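Local coordinates for hypothetical protein PH1313 (Pyrococcus horikoshii, PDB 1VBK), which is of unknown function but, as a THUMP-domain protein of the ThiI family, probably binds RNA and ATP, at residues 192-197 with 288-293. Numbering follows the deposited sequence.
Sequences ALAIFL and YPLIAL
Leu197 is the main bump of this contact: its CD1 methyl enters a hollow lined by Pro289, Leu290 and Leu293. Three distances define the hollow, with Leu197 CD1 lying 3.9 Å from Leu290 CD2, 4.0 Å from Leu293 CD1 and 4.2 Å from Pro289 CB. The two leucine neighbours are met differently, since Leu197 crosses Leu290 at about a right angle but slides antiparallel past Leu293. In return, Leu290 reaches into a groove of helix 189-200 among Leu193, Ala194 and Leu197. With CG set opposite the carbonyl carbon (chi1 -55°), its end comes nearer to the helix than its CB direction alone would bring it, and its CD2 also touches Leu193 CD2 at 4.1 Å. At the small Ala194 the two backbones come nearest, its CA 5.5 Å from that of Pro289, whose puckered ring packs against it, CD at 4.2 Å from Ala194 CB and CG at 3.7 Å from Ala194 O. Pro289 opens the short helix 289-292, just after strand 286-287 at the edge of the parallel sheet, so the contact seats this turn on the helix that follows the sheet's central strand 181-185, within an alpha/beta domain of strand order 3-2-1-4-5, consistent with the Rossmann-like HUP fold. Val301 of helix 295-305 also touches Leu197. All the side-chain pairs are apolar, consistent with a contact resting on close fit and exclusion of water rather than on directional bonds.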
# COMPACT_ATOMS: atom_id res chain seq x y z
N ALA A 192 -19.56 -10.04 -3.21
CA ALA A 192 -19.10 -9.95 -4.59
C ALA A 192 -19.42 -8.57 -5.14
O ALA A 192 -18.62 -7.97 -5.85
CB ALA A 192 -19.77 -11.02 -5.45
N LEU A 193 -20.61 -8.06 -4.79
CA LEU A 193 -21.05 -6.74 -5.22
C LEU A 193 -20.19 -5.68 -4.53
O LEU A 193 -19.88 -4.64 -5.12
CB LEU A 193 -22.52 -6.52 -4.85
CG LEU A 193 -23.11 -5.14 -5.19
CD1 LEU A 193 -22.99 -4.87 -6.68
CD2 LEU A 193 -24.56 -5.09 -4.75
N ALA A 194 -19.81 -5.95 -3.29
CA ALA A 194 -18.97 -5.03 -2.53
C ALA A 194 -17.64 -4.88 -3.26
O ALA A 194 -17.12 -3.78 -3.41
CB ALA A 194 -18.74 -5.58 -1.13
N ILE A 195 -17.10 -6.01 -3.72
CA ILE A 195 -15.83 -6.00 -4.45
C ILE A 195 -15.97 -5.27 -5.78
O ILE A 195 -15.11 -4.48 -6.16
CB ILE A 195 -15.34 -7.44 -4.70
CG1 ILE A 195 -14.93 -8.07 -3.36
CG2 ILE A 195 -14.18 -7.45 -5.70
CD1 ILE A 195 -14.55 -9.53 -3.43
N PHE A 196 -17.08 -5.52 -6.47
CA PHE A 196 -17.33 -4.86 -7.75
C PHE A 196 -17.33 -3.34 -7.57
O PHE A 196 -16.70 -2.62 -8.34
CB PHE A 196 -18.67 -5.34 -8.33
CG PHE A 196 -19.05 -4.68 -9.62
CD1 PHE A 196 -19.63 -3.41 -9.63
CD2 PHE A 196 -18.83 -5.33 -10.84
CE1 PHE A 196 -19.97 -2.79 -10.83
CE2 PHE A 196 -19.18 -4.71 -12.05
CZ PHE A 196 -19.75 -3.44 -12.04
N LEU A 197 -18.02 -2.86 -6.53
CA LEU A 197 -18.10 -1.43 -6.26
C LEU A 197 -16.74 -0.79 -5.97
O LEU A 197 -16.49 0.35 -6.36
CB LEU A 197 -19.05 -1.17 -5.09
CG LEU A 197 -20.52 -1.54 -5.34
CD1 LEU A 197 -21.30 -1.47 -4.04
CD2 LEU A 197 -21.11 -0.60 -6.38
N TYR A 288 -16.61 -1.05 4.02
CA TYR A 288 -17.92 -1.68 3.86
C TYR A 288 -18.73 -0.88 2.83
O TYR A 288 -19.55 -0.04 3.19
CB TYR A 288 -18.66 -1.68 5.19
CG TYR A 288 -17.82 -2.17 6.36
CD1 TYR A 288 -17.59 -3.53 6.55
CD2 TYR A 288 -17.27 -1.27 7.26
CE1 TYR A 288 -16.84 -3.98 7.63
CE2 TYR A 288 -16.51 -1.71 8.35
CZ TYR A 288 -16.30 -3.07 8.52
OH TYR A 288 -15.55 -3.51 9.58
N PRO A 289 -18.50 -1.14 1.54
CA PRO A 289 -19.20 -0.44 0.46
C PRO A 289 -20.72 -0.42 0.57
O PRO A 289 -21.35 0.60 0.30
CB PRO A 289 -18.73 -1.19 -0.79
CG PRO A 289 -17.38 -1.67 -0.41
CD PRO A 289 -17.59 -2.17 0.99
N LEU A 290 -21.31 -1.55 0.97
CA LEU A 290 -22.76 -1.65 1.07
C LEU A 290 -23.35 -0.82 2.21
O LEU A 290 -24.57 -0.64 2.29
CB LEU A 290 -23.17 -3.12 1.21
CG LEU A 290 -22.66 -4.03 0.08
CD1 LEU A 290 -23.15 -5.45 0.29
CD2 LEU A 290 -23.12 -3.49 -1.26
N ILE A 291 -22.49 -0.31 3.09
CA ILE A 291 -22.94 0.51 4.20
C ILE A 291 -22.56 1.97 3.96
O ILE A 291 -23.35 2.88 4.23
CB ILE A 291 -22.31 0.05 5.54
CG1 ILE A 291 -22.81 -1.35 5.90
CG2 ILE A 291 -22.64 1.04 6.65
CD1 ILE A 291 -22.21 -1.91 7.18
N ALA A 292 -21.35 2.19 3.44
CA ALA A 292 -20.85 3.54 3.19
C ALA A 292 -21.38 4.23 1.94
O ALA A 292 -21.52 5.45 1.92
CB ALA A 292 -19.32 3.52 3.15
N LEU A 293 -21.66 3.47 0.89
CA LEU A 293 -22.16 4.07 -0.35
C LEU A 293 -23.68 4.27 -0.33
O LEU A 293 -24.42 3.47 0.27
CB LEU A 293 -21.75 3.21 -1.55
CG LEU A 293 -20.23 2.96 -1.69
CD1 LEU A 293 -19.95 2.15 -2.94
CD2 LEU A 293 -19.49 4.28 -1.74